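PDB 6WM6: extracellular solute-binding protein, family 5 from Chelativorans sp., which binds EDTA and other aminopolycarboxylates in the periplasm, and is thought to deliver them to an ABC transporter for uptake. Local coordinates for residues G334-K339 with A422-G427; K325-A330 with G427-L432. All coordinates share one frame; numbering follows the deposited sequence.

Contact 1 of 2, residues G334-K339 with A422-G427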
loop_
_atom_site.group_PDB
_atom_site.type_symbol
_atom_site.label_atom_id
_atom_site.label_comp_id
_atom_site.label_asym_id
_atom_site.label_seq_id
_atom_site.Cartn_x
_atom_site.Cartn_y
_atom_site.Cartn_z
ATOM N N GLY A 334 -6.769 7.290 -22.838
ATOM C CA GLY A 334 -5.753 8.226 -23.309
ATOM C C GLY A 334 -6.082 9.647 -22.917
ATOM O O GLY A 334 -5.229 10.385 -22.427
ATOM N N ASP A 335 -7.339 10.044 -23.110
ATOM C CA ASP A 335 -7.751 11.388 -22.718
ATOM C C ASP A 335 -7.737 11.547 -21.208
ATOM O O ASP A 335 -7.348 12.595 -20.682
ATOM C CB ASP A 335 -9.156 11.669 -23.257
ATOM C CG ASP A 335 -9.607 13.094 -22.978
ATOM O OD1 ASP A 335 -9.027 14.019 -23.594
ATOM O OD2 ASP A 335 -10.512 13.300 -22.131
ATOM N N LEU A 336 -8.160 10.520 -20.478
ATOM C CA LEU A 336 -8.150 10.584 -19.029
ATOM C C LEU A 336 -6.751 10.912 -18.521
ATOM O O LEU A 336 -6.562 11.787 -17.665
ATOM C CB LEU A 336 -8.610 9.228 -18.497
ATOM C CG LEU A 336 -9.277 9.103 -17.150
ATOM C CD1 LEU A 336 -10.442 10.039 -16.989
ATOM C CD2 LEU A 336 -9.751 7.661 -17.016
ATOM N N LYS A 337 -5.744 10.203 -19.033
ATOM C CA LYS A 337 -4.375 10.435 -18.605
ATOM C C LYS A 337 -3.827 11.742 -19.168
ATOM O O LYS A 337 -3.078 12.438 -18.483
ATOM C CB LYS A 337 -3.518 9.234 -19.022
ATOM C CG LYS A 337 -2.155 9.189 -18.357
ATOM C CD LYS A 337 -1.388 7.891 -18.654
ATOM C CE LYS A 337 -0.864 7.816 -20.063
ATOM N NZ LYS A 337 0.295 8.738 -20.282
ATOM N N ALA A 338 -4.212 12.095 -20.400
ATOM C CA ALA A 338 -3.760 13.342 -21.010
ATOM C C ALA A 338 -4.226 14.562 -20.233
ATOM O O ALA A 338 -3.506 15.576 -20.174
ATOM C CB ALA A 338 -4.268 13.449 -22.451
ATOM N N LYS A 339 -5.404 14.490 -19.620
ATOM C CA LYS A 339 -5.951 15.630 -18.904
ATOM C C LYS A 339 -5.511 15.718 -17.454
ATOM O O LYS A 339 -5.504 16.813 -16.879
ATOM C CB LYS A 339 -7.487 15.578 -18.941
ATOM C CG LYS A 339 -8.105 15.664 -20.319
ATOM C CD LYS A 339 -8.294 17.102 -20.747
ATOM C CE LYS A 339 -9.123 17.195 -22.028
ATOM N NZ LYS A 339 -8.413 16.624 -23.203
ATOM N N ALA A 422 -13.698 11.633 -12.447
ATOM C CA ALA A 422 -15.121 11.341 -12.371
ATOM C C ALA A 422 -15.898 12.219 -13.341
ATOM O O ALA A 422 -16.848 11.761 -13.989
ATOM C CB ALA A 422 -15.622 11.567 -10.937
ATOM N N ARG A 423 -15.511 13.496 -13.455
ATOM C CA ARG A 423 -16.184 14.378 -14.404
ATOM C C ARG A 423 -15.890 13.968 -15.842
ATOM O O ARG A 423 -16.772 14.006 -16.702
ATOM C CB ARG A 423 -15.759 15.825 -14.159
ATOM C CG ARG A 423 -16.240 16.387 -12.832
ATOM C CD ARG A 423 -15.892 17.862 -12.710
ATOM N NE ARG A 423 -16.369 18.438 -11.455
ATOM C CZ ARG A 423 -17.601 18.904 -11.259
ATOM N NH1 ARG A 423 -17.934 19.413 -10.082
ATOM N NH2 ARG A 423 -18.501 18.858 -12.235
ATOM N N LEU A 424 -14.638 13.594 -16.124
ATOM C CA LEU A 424 -14.311 13.142 -17.475
ATOM C C LEU A 424 -15.076 11.883 -17.853
ATOM O O LEU A 424 -15.589 11.769 -18.980
ATOM C CB LEU A 424 -12.809 12.895 -17.571
ATOM C CG LEU A 424 -11.980 14.182 -17.522
ATOM C CD1 LEU A 424 -10.508 13.888 -17.295
ATOM C CD2 LEU A 424 -12.194 14.950 -18.823
ATOM N N ILE A 425 -15.194 10.936 -16.921
ATOM C CA ILE A 425 -15.908 9.692 -17.189
ATOM C C ILE A 425 -17.379 9.968 -17.452
ATOM O O ILE A 425 -17.989 9.370 -18.350
ATOM C CB ILE A 425 -15.691 8.692 -16.031
ATOM C CG1 ILE A 425 -14.240 8.193 -16.075
ATOM C CG2 ILE A 425 -16.687 7.555 -16.110
ATOM C CD1 ILE A 425 -13.783 7.529 -14.800
ATOM N N THR A 426 -17.977 10.879 -16.677
ATOM C CA THR A 426 -19.346 11.304 -16.952
ATOM C C THR A 426 -19.507 11.756 -18.394
ATOM O O THR A 426 -20.476 11.384 -19.064
ATOM C CB THR A 426 -19.713 12.433 -15.990
ATOM O OG1 THR A 426 -19.749 11.913 -14.655
ATOM C CG2 THR A 426 -21.077 13.032 -16.344
ATOM N N GLY A 427 -18.547 12.546 -18.892
ATOM C CA GLY A 427 -18.626 13.015 -20.266
ATOM C C GLY A 427 -18.442 11.919 -21.294
ATOM O O GLY A 427 -19.088 11.932 -22.345
#
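Leu424 meets Asp335, Leu336 and Lys339 where two helices of the periplasmic binding protein fold, 333-340 and 416-429, pack in a roughly antiparallel pair. Their local axes approach to 10.4 Å at 148°, a spacing bridged by aliphatic side chains. Among the apolar contacts, CD1 of Leu336 touches CB of Leu424 at 3.8 Å and also approaches CG1 of Ile425; with CG anti to its own backbone N (chi1 -153°), Leu336 brings that methyl across toward the facing helix. CD1 of Leu424 lies against the same Leu336 methyl and also meets Lys339 CB at 3.8 Å. Polar groups border this apolar patch. The Asp335 side chain crosses that of Leu424 at about a right angle, OD2 being 4.1 Å from Leu424 CD2, and OD2 is also hydrogen-bonded to Tyr428 OH, one residue beyond the facing segment. Losing the carboxylate, as with an alanine here, is likely to leave the Lys339 ammonium without its charged mate and the Tyr428 hydroxyl without this partner. The lysine chain bends at chi2 and chi4 to fold back one helical turn, where NZ forms a salt bridge with Asp335 OD1 at 2.7 Å, on the syn side and 18° out of the carboxylate plane.

Contact 2 of 2, residues K325-A330 with G427-L432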
loop_
_atom_site.group_PDB
_atom_site.type_symbol
_atom_site.label_atom_id
_atom_site.label_comp_id
_atom_site.label_asym_id
_atom_site.label_seq_id
_atom_site.Cartn_x
_atom_site.Cartn_y
_atom_site.Cartn_z
ATOM N N LYS A 325 -19.300 -3.557 -19.802
ATOM C CA LYS A 325 -18.377 -3.539 -20.928
ATOM C C LYS A 325 -18.586 -2.321 -21.810
ATOM O O LYS A 325 -17.615 -1.745 -22.320
ATOM C CB LYS A 325 -18.481 -4.835 -21.727
ATOM C CG LYS A 325 -17.965 -6.023 -20.941
ATOM C CD LYS A 325 -17.972 -7.327 -21.707
ATOM C CE LYS A 325 -17.327 -8.390 -20.835
ATOM N NZ LYS A 325 -17.196 -9.716 -21.486
ATOM N N ALA A 326 -19.833 -1.890 -21.989
ATOM C CA ALA A 326 -20.080 -0.713 -22.806
ATOM C C ALA A 326 -19.489 0.531 -22.164
ATOM O O ALA A 326 -18.822 1.336 -22.835
ATOM C CB ALA A 326 -21.582 -0.530 -23.027
ATOM N N VAL A 327 -19.690 0.696 -20.859
ATOM C CA VAL A 327 -19.108 1.839 -20.152
ATOM C C VAL A 327 -17.594 1.832 -20.275
ATOM O O VAL A 327 -16.971 2.864 -20.581
ATOM C CB VAL A 327 -19.586 1.857 -18.688
ATOM C CG1 VAL A 327 -18.693 2.745 -17.810
ATOM C CG2 VAL A 327 -21.050 2.290 -18.635
ATOM N N LEU A 328 -16.975 0.677 -20.040
ATOM C CA LEU A 328 -15.513 0.633 -20.079
ATOM C C LEU A 328 -14.979 0.891 -21.482
ATOM O O LEU A 328 -13.915 1.505 -21.635
ATOM C CB LEU A 328 -14.989 -0.695 -19.552
ATOM C CG LEU A 328 -15.311 -1.017 -18.086
ATOM C CD1 LEU A 328 -14.538 -2.245 -17.653
ATOM C CD2 LEU A 328 -15.045 0.177 -17.213
ATOM N N THR A 329 -15.712 0.472 -22.513
ATOM C CA THR A 329 -15.283 0.697 -23.890
ATOM C C THR A 329 -15.393 2.169 -24.270
ATOM O O THR A 329 -14.534 2.692 -24.995
ATOM C CB THR A 329 -16.127 -0.185 -24.802
ATOM O OG1 THR A 329 -15.901 -1.561 -24.483
ATOM C CG2 THR A 329 -15.789 0.022 -26.286
ATOM N N ALA A 330 -16.422 2.857 -23.781
ATOM C CA ALA A 330 -16.606 4.270 -24.072
ATOM C C ALA A 330 -15.597 5.157 -23.356
ATOM O O ALA A 330 -15.264 6.249 -23.844
ATOM C CB ALA A 330 -18.020 4.682 -23.670
ATOM N N GLY A 427 -18.547 12.546 -18.892
ATOM C CA GLY A 427 -18.626 13.015 -20.266
ATOM C C GLY A 427 -18.442 11.919 -21.294
ATOM O O GLY A 427 -19.088 11.932 -22.345
ATOM N N TYR A 428 -17.568 10.948 -21.013
ATOM C CA TYR A 428 -17.358 9.873 -21.982
ATOM C C TYR A 428 -18.605 9.017 -22.181
ATOM O O TYR A 428 -18.827 8.488 -23.281
ATOM C CB TYR A 428 -16.227 8.933 -21.548
ATOM C CG TYR A 428 -14.885 9.587 -21.320
ATOM C CD1 TYR A 428 -14.432 10.642 -22.110
ATOM C CD2 TYR A 428 -14.060 9.157 -20.285
ATOM C CE1 TYR A 428 -13.204 11.238 -21.873
ATOM C CE2 TYR A 428 -12.851 9.738 -20.056
ATOM C CZ TYR A 428 -12.418 10.777 -20.841
ATOM O OH TYR A 428 -11.203 11.351 -20.576
ATOM N N ILE A 429 -19.407 8.828 -21.132
ATOM C CA ILE A 429 -20.565 7.942 -21.215
ATOM C C ILE A 429 -21.856 8.674 -21.523
ATOM O O ILE A 429 -22.878 8.015 -21.776
ATOM C CB ILE A 429 -20.720 7.049 -19.968
ATOM C CG1 ILE A 429 -21.068 7.864 -18.729
ATOM C CG2 ILE A 429 -19.423 6.270 -19.745
ATOM C CD1 ILE A 429 -21.366 6.997 -17.519
ATOM N N ALA A 430 -21.847 10.005 -21.529
ATOM C CA ALA A 430 -23.060 10.741 -21.862
ATOM C C ALA A 430 -23.586 10.375 -23.245
ATOM O O ALA A 430 -24.816 10.267 -23.395
ATOM C CB ALA A 430 -22.809 12.245 -21.732
ATOM N N PRO A 431 -22.751 10.157 -24.264
ATOM C CA PRO A 431 -23.287 9.744 -25.578
ATOM C C PRO A 431 -23.995 8.400 -25.569
ATOM O O PRO A 431 -24.735 8.095 -26.521
ATOM C CB PRO A 431 -22.045 9.715 -26.477
ATOM C CG PRO A 431 -21.074 10.637 -25.819
ATOM C CD PRO A 431 -21.320 10.519 -24.335
ATOM N N LEU A 432 -23.789 7.566 -24.554
ATOM C CA LEU A 432 -24.529 6.321 -24.429
ATOM C C LEU A 432 -25.930 6.527 -23.871
ATOM O O LEU A 432 -26.682 5.553 -23.760
ATOM C CB LEU A 432 -23.777 5.350 -23.523
ATOM C CG LEU A 432 -22.334 5.040 -23.912
ATOM C CD1 LEU A 432 -21.748 3.990 -22.959
ATOM C CD2 LEU A 432 -22.215 4.587 -25.369
HETATM O O HOH W 1 -16.398 8.209 -25.188
#
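Ala330 sits against residues 427-432, its CB 3.9 Å from CD1 of Leu432. The same leucine methyl lies 4.0 Å from Ala326 O, one helical turn back, so Leu432 rests on the face shared by the two alanines of helix 321-330. Beside it, Val327 and Ile429 meet through single methyl branches, CG1 of the valine to CG2 of the isoleucine at 4.1 Å. Val327 presents this branch by placing CG1 anti to the backbone N (chi1 162°). At the C-terminal end of helix 321-330, Ala330 O approaches Tyr428 CB at 3.7 Å, and a water bridges the two backbones by donating to Ala330 O at 2.6 Å and to Tyr428 O at 3.1 Å. Further out, a backbone bond from Leu432 N to Ile429 O shapes the 3-10 segment that carries the leucine, and its side chain also touches Ala380 and Lys381 of helix 377-386. Val327 leans in turn on Met309 of strand 305-311, which joins the contact to the sheet. The chemistry implies a division of labour: the side chains meet through methyl groups in a buried contact, while the water gives its protons to two carbonyl oxygens, both acceptors, that could not bond to each other directly.

Overall arrangement
Followed from the N terminus, the chain reaches helix 321-330, which supplies one side of contact 2, and almost at once helix 333-340, which supplies one side of contact 1. It then passes helix 377-386 and strand 407-410 before helix 416-429 returns to meet both. Residues 422-427 close the inner loop and 427-432 the outer one, so contact 1 is nested within contact 2. Gly427 belongs to both, and the centres lie about 11 Å apart. Helix 416-429, with the 3-10 segment that follows it, thereby ties together two consecutive helices on the same side of the chain's centre.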